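Local coordinates for endoglucanase (Komagataeibacter sucrofermentans, PDB 6VC5), which probably hydrolyses internal beta-1,4-glucosidic linkages in cellulose and related beta-glucans, at residues A[136-141]-A[148-153]; A[127-132]-A[202-207]. All coordinates share one frame; numbering follows the deposited sequence.

Contact 1: A[136-141]-A[148-153]; sequences VLLPGA and DTVTLN
P139 and N153 meet with their CA atoms 6.0 Å apart, where 136-141 leaves strand 134-137 and passes over the end of strand 149-152. The two chains run 65° apart there, and the strands belong to different small sheets that accompany the helices of what is probably the (alpha/alpha)6 barrel of family 8: V136 bonds through its backbone to K129, V150 to I202. The backbones are joined through one water, which donates to L137 O at 2.7 Å and accepts from N153 N at 3.0 Å. Side chains do the rest. L152, its CG anti to the carbonyl carbon (chi1 -54°), crosses V136 at about a right angle: L152 CD2 lies 3.9 Å from V136 CG2, CD1 reaches V136 CB and CG1, and L152 CD2 also comes 3.5 Å from L137 O. An alanine in place of L152 would probably open a gap beside V136, because both methyls that meet it would be gone. Farther along, L138 CD2 and V150 CG2 meet at 3.5 Å, again with the side chains crossed. Proline suits position 139, since its nitrogen carries no hydrogen and so needs no acceptor. Its CG-CD edge points at T151 O, with P139 CD 3.2 Å from T151 O. That buried carbonyl, set against proline CH2 groups, has no hydrogen-bond partner in the model. Apolar packing therefore dominates the junction, and the water bridge is its polar link.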
loop_
_atom_site.group_PDB
_atom_site.type_symbol
_atom_site.label_atom_id
_atom_site.label_comp_id
_atom_site.label_asym_id
_atom_site.label_seq_id
_atom_site.Cartn_x
_atom_site.Cartn_y
_atom_site.Cartn_z
ATOM N N VAL A 136 -12.999 11.220 -1.809
ATOM C CA VAL A 136 -12.384 10.030 -1.224
ATOM C C VAL A 136 -11.817 9.146 -2.321
ATOM O O VAL A 136 -12.219 9.207 -3.488
ATOM C CB VAL A 136 -13.335 9.217 -0.315
ATOM C CG1 VAL A 136 -13.955 10.104 0.756
ATOM C CG2 VAL A 136 -14.396 8.520 -1.149
ATOM N N LEU A 137 -10.862 8.304 -1.921
ATOM C CA LEU A 137 -10.263 7.292 -2.781
ATOM C C LEU A 137 -10.891 5.936 -2.464
ATOM O O LEU A 137 -10.709 5.405 -1.362
ATOM C CB LEU A 137 -8.761 7.251 -2.508
ATOM C CG LEU A 137 -7.933 6.400 -3.462
ATOM C CD1 LEU A 137 -7.857 7.080 -4.822
ATOM C CD2 LEU A 137 -6.541 6.189 -2.875
ATOM N N LEU A 138 -11.627 5.365 -3.441
ATOM C CA LEU A 138 -12.280 4.072 -3.255
ATOM C C LEU A 138 -11.257 2.936 -3.346
ATOM O O LEU A 138 -10.302 3.015 -4.123
ATOM C CB LEU A 138 -13.328 3.865 -4.343
ATOM C CG LEU A 138 -14.419 4.919 -4.429
ATOM C CD1 LEU A 138 -15.310 4.687 -5.645
ATOM C CD2 LEU A 138 -15.223 4.874 -3.134
ATOM N N PRO A 139 -11.438 1.864 -2.565
ATOM C CA PRO A 139 -10.478 0.745 -2.605
ATOM C C PRO A 139 -10.618 -0.147 -3.820
ATOM O O PRO A 139 -9.715 -0.955 -4.070
ATOM C CB PRO A 139 -10.794 -0.064 -1.333
ATOM C CG PRO A 139 -11.834 0.690 -0.595
ATOM C CD PRO A 139 -12.428 1.722 -1.482
ATOM N N GLY A 140 -11.716 -0.043 -4.559
ATOM C CA GLY A 140 -11.956 -0.894 -5.718
ATOM C C GLY A 140 -13.319 -0.572 -6.301
ATOM O O GLY A 140 -14.138 0.129 -5.698
ATOM N N ALA A 141 -13.572 -1.133 -7.484
ATOM C CA ALA A 141 -14.798 -0.810 -8.207
ATOM C C ALA A 141 -16.038 -1.500 -7.655
ATOM O O ALA A 141 -17.145 -0.956 -7.776
ATOM C CB ALA A 141 -14.653 -1.172 -9.687
ATOM N N ASP A 148 -25.882 3.908 0.635
ATOM C CA ASP A 148 -25.913 4.333 2.031
ATOM C C ASP A 148 -24.544 4.539 2.661
ATOM O O ASP A 148 -24.425 5.346 3.586
ATOM C CB ASP A 148 -26.672 3.310 2.886
ATOM C CG ASP A 148 -28.119 3.131 2.443
ATOM O OD1 ASP A 148 -28.628 1.990 2.500
ATOM O OD2 ASP A 148 -28.748 4.129 2.027
ATOM N N THR A 149 -23.524 3.792 2.245
ATOM C CA THR A 149 -22.218 3.880 2.899
ATOM C C THR A 149 -21.109 3.711 1.876
ATOM O O THR A 149 -21.282 3.101 0.810
ATOM C CB THR A 149 -21.994 2.815 3.993
ATOM O OG1 THR A 149 -21.791 1.531 3.389
ATOM C CG2 THR A 149 -23.156 2.720 4.962
ATOM N N VAL A 150 -19.949 4.242 2.220
ATOM C CA VAL A 150 -18.723 3.962 1.491
ATOM C C VAL A 150 -17.749 3.302 2.455
ATOM O O VAL A 150 -17.664 3.692 3.625
ATOM C CB VAL A 150 -18.117 5.215 0.822
ATOM C CG1 VAL A 150 -17.637 6.225 1.861
ATOM C CG2 VAL A 150 -16.991 4.817 -0.111
ATOM N N THR A 151 -17.051 2.266 1.980
ATOM C CA THR A 151 -15.975 1.630 2.730
ATOM C C THR A 151 -14.641 2.093 2.167
ATOM O O THR A 151 -14.414 2.021 0.955
ATOM C CB THR A 151 -16.067 0.110 2.608
ATOM O OG1 THR A 151 -17.326 -0.335 3.133
ATOM C CG2 THR A 151 -14.895 -0.571 3.361
ATOM N N LEU A 152 -13.759 2.572 3.037
ATOM C CA LEU A 152 -12.434 2.983 2.617
ATOM C C LEU A 152 -11.390 2.124 3.309
ATOM O O LEU A 152 -11.574 1.687 4.451
ATOM C CB LEU A 152 -12.175 4.466 2.970
ATOM C CG LEU A 152 -13.183 5.493 2.469
ATOM C CD1 LEU A 152 -12.771 6.898 2.926
ATOM C CD2 LEU A 152 -13.294 5.429 0.951
ATOM N N ASN A 153 -10.296 1.872 2.611
ATOM C CA ASN A 153 -9.116 1.273 3.221
ATOM C C ASN A 153 -8.069 2.377 3.269
ATOM O O ASN A 153 -7.551 2.790 2.229
ATOM C CB ASN A 153 -8.652 0.070 2.409
ATOM C CG ASN A 153 -7.623 -0.738 3.132
ATOM O OD1 ASN A 153 -6.682 -0.180 3.699
ATOM N ND2 ASN A 153 -7.799 -2.056 3.153
HETATM O O HOH W 1 -9.663 3.456 0.192
#

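Contact 2: A[127-132]-A[202-207]; sequences MTKSVG and INLHTN
V131 turns its side chain toward 202-207 and meets two residues with its methyl groups. With CG1 anti to the backbone N (chi1 171°), that methyl touches both partners, which lie at about a right angle around it: V131 CG1 is 3.7 Å from I202 CG2 and 3.8 Å from L204 CD2. The V131 and I202 side chains meet at an oblique angle, whereas V131 and L204 cross at about a right angle, and L204 CD2 also lies 3.9 Å from V131 CG2. Beta-branched valine and isoleucine suit strands, keeping their methyls close to the backbone; the longer leucine, just past the end of strand 200-203, brings its tip back to the valine. V150 of the adjoining strand also touches all three.

Beyond V131 the chain turns at G132, whose positive phi (53°) is easiest for a residue without a side chain. N207 OD1 approaches G132 CA at 3.9 Å, a place where a CB would clash. A water accepts from G132 N and donates to L204 O, tying the two turns together. Asparagine suits position 203 because its side chain can fold back on the chain: N203 OD1 accepts from H205 N at 2.8 Å, forming an Asx turn. Between sheets outside the helices of the probable family 8 barrel, the contact thus pairs a small apolar cluster with a water-linked polar margin, its turn shaped by the Asx turn at N203.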
loop_
_atom_site.group_PDB
_atom_site.type_symbol
_atom_site.label_atom_id
_atom_site.label_comp_id
_atom_site.label_asym_id
_atom_site.label_seq_id
_atom_site.Cartn_x
_atom_site.Cartn_y
_atom_site.Cartn_z
ATOM N N MET A 127 -11.943 6.041 -9.439
ATOM C CA MET A 127 -11.814 5.603 -8.051
ATOM C C MET A 127 -11.895 6.750 -7.057
ATOM O O MET A 127 -11.441 6.600 -5.922
ATOM C CB MET A 127 -10.516 4.831 -7.830
ATOM C CG MET A 127 -10.450 3.515 -8.556
ATOM S SD MET A 127 -11.598 2.244 -7.865
ATOM C CE MET A 127 -12.554 1.938 -9.327
ATOM N N THR A 128 -12.415 7.898 -7.462
ATOM C CA THR A 128 -12.694 8.969 -6.519
ATOM C C THR A 128 -14.189 9.245 -6.484
ATOM O O THR A 128 -14.898 9.055 -7.475
ATOM C CB THR A 128 -11.884 10.249 -6.809
ATOM O OG1 THR A 128 -12.266 10.809 -8.070
ATOM C CG2 THR A 128 -10.377 9.932 -6.806
ATOM N N LYS A 129 -14.667 9.683 -5.324
ATOM C CA LYS A 129 -16.087 9.941 -5.146
ATOM C C LYS A 129 -16.253 11.090 -4.157
ATOM O O LYS A 129 -15.493 11.199 -3.191
ATOM C CB LYS A 129 -16.778 8.683 -4.609
ATOM C CG LYS A 129 -18.237 8.874 -4.217
ATOM C CD LYS A 129 -19.170 8.572 -5.374
ATOM C CE LYS A 129 -20.598 8.954 -5.021
ATOM N NZ LYS A 129 -21.334 7.808 -4.427
ATOM N N SER A 130 -17.233 11.958 -4.411
ATOM C CA SER A 130 -17.584 13.000 -3.448
ATOM C C SER A 130 -18.417 12.381 -2.332
ATOM O O SER A 130 -19.450 11.756 -2.598
ATOM C CB SER A 130 -18.366 14.120 -4.132
ATOM O OG SER A 130 -17.588 14.707 -5.163
ATOM N N VAL A 131 -17.955 12.541 -1.090
ATOM C CA VAL A 131 -18.607 12.000 0.102
ATOM C C VAL A 131 -18.612 13.100 1.153
ATOM O O VAL A 131 -17.551 13.487 1.650
ATOM C CB VAL A 131 -17.878 10.760 0.636
ATOM C CG1 VAL A 131 -18.437 10.359 2.001
ATOM C CG2 VAL A 131 -17.986 9.619 -0.361
ATOM N N GLY A 132 -19.793 13.598 1.504
ATOM C CA GLY A 132 -19.863 14.717 2.414
ATOM C C GLY A 132 -18.990 15.858 1.929
ATOM O O GLY A 132 -19.053 16.257 0.765
ATOM N N ILE A 202 -17.907 5.375 6.033
ATOM C CA ILE A 202 -18.509 6.705 6.153
ATOM C C ILE A 202 -19.950 6.600 5.663
ATOM O O ILE A 202 -20.197 6.109 4.554
ATOM C CB ILE A 202 -17.745 7.776 5.356
ATOM C CG1 ILE A 202 -16.288 7.864 5.816
ATOM C CG2 ILE A 202 -18.418 9.147 5.531
ATOM C CD1 ILE A 202 -15.448 8.886 5.022
ATOM N N ASN A 203 -20.897 7.023 6.501
ATOM C CA ASN A 203 -22.300 7.014 6.111
ATOM C C ASN A 203 -22.566 8.159 5.138
ATOM O O ASN A 203 -22.222 9.313 5.403
ATOM C CB ASN A 203 -23.183 7.129 7.349
ATOM C CG ASN A 203 -24.641 6.939 7.022
ATOM O OD1 ASN A 203 -25.259 7.806 6.423
ATOM N ND2 ASN A 203 -25.176 5.767 7.343
ATOM N N LEU A 204 -23.143 7.827 3.984
ATOM C CA LEU A 204 -23.327 8.825 2.938
ATOM C C LEU A 204 -24.463 9.793 3.238
ATOM O O LEU A 204 -24.522 10.867 2.625
ATOM C CB LEU A 204 -23.591 8.139 1.602
ATOM C CG LEU A 204 -22.484 7.203 1.102
ATOM C CD1 LEU A 204 -22.810 6.770 -0.313
ATOM C CD2 LEU A 204 -21.114 7.866 1.170
ATOM N N HIS A 205 -25.360 9.435 4.153
ATOM C CA HIS A 205 -26.484 10.299 4.501
ATOM C C HIS A 205 -26.222 11.188 5.709
ATOM O O HIS A 205 -26.973 12.145 5.917
ATOM C CB HIS A 205 -27.727 9.453 4.787
ATOM C CG HIS A 205 -28.089 8.524 3.670
ATOM N ND1 HIS A 205 -28.296 8.962 2.380
ATOM C CD2 HIS A 205 -28.259 7.183 3.645
ATOM C CE1 HIS A 205 -28.586 7.928 1.609
ATOM N NE2 HIS A 205 -28.573 6.838 2.353
ATOM N N THR A 206 -25.214 10.894 6.528
ATOM C CA THR A 206 -24.937 11.688 7.730
ATOM C C THR A 206 -23.488 12.137 7.855
ATOM O O THR A 206 -23.212 13.037 8.661
ATOM C CB THR A 206 -25.252 10.891 9.000
ATOM O OG1 THR A 206 -24.347 9.782 9.100
ATOM C CG2 THR A 206 -26.702 10.376 9.001
ATOM N N ASN A 207 -22.553 11.521 7.135
ATOM C CA ASN A 207 -21.112 11.740 7.280
ATOM C C ASN A 207 -20.533 11.163 8.567
ATOM O O ASN A 207 -19.396 11.491 8.925
ATOM C CB ASN A 207 -20.688 13.204 7.103
ATOM C CG ASN A 207 -19.262 13.340 6.615
ATOM O OD1 ASN A 207 -18.872 12.716 5.622
ATOM N ND2 ASN A 207 -18.473 14.148 7.312
HETATM O O HOH W 2 -22.204 11.913 0.832
#

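How the contacts relate
Both contacts join the same two small antiparallel sheets: contact 1 through strands 134-137 and 149-152, contact 2 through their respective neighbours, 128-131 and 200-203. Contact 1 is buried and closer to the centre of the chain; contact 2 lies farther out and is only partly buried, with glycine and asparagine at its margin. Aliphatic packing carries each, and each has one bridging water between backbone groups. V131 touching V136 and V150 makes the apolar layer continuous. Polar links also connect the contacts: L138 N lies 2.8 Å from M127 O at the end of one sheet, while D148 OD2 lies 2.7 Å from H205 NE2 beside the other.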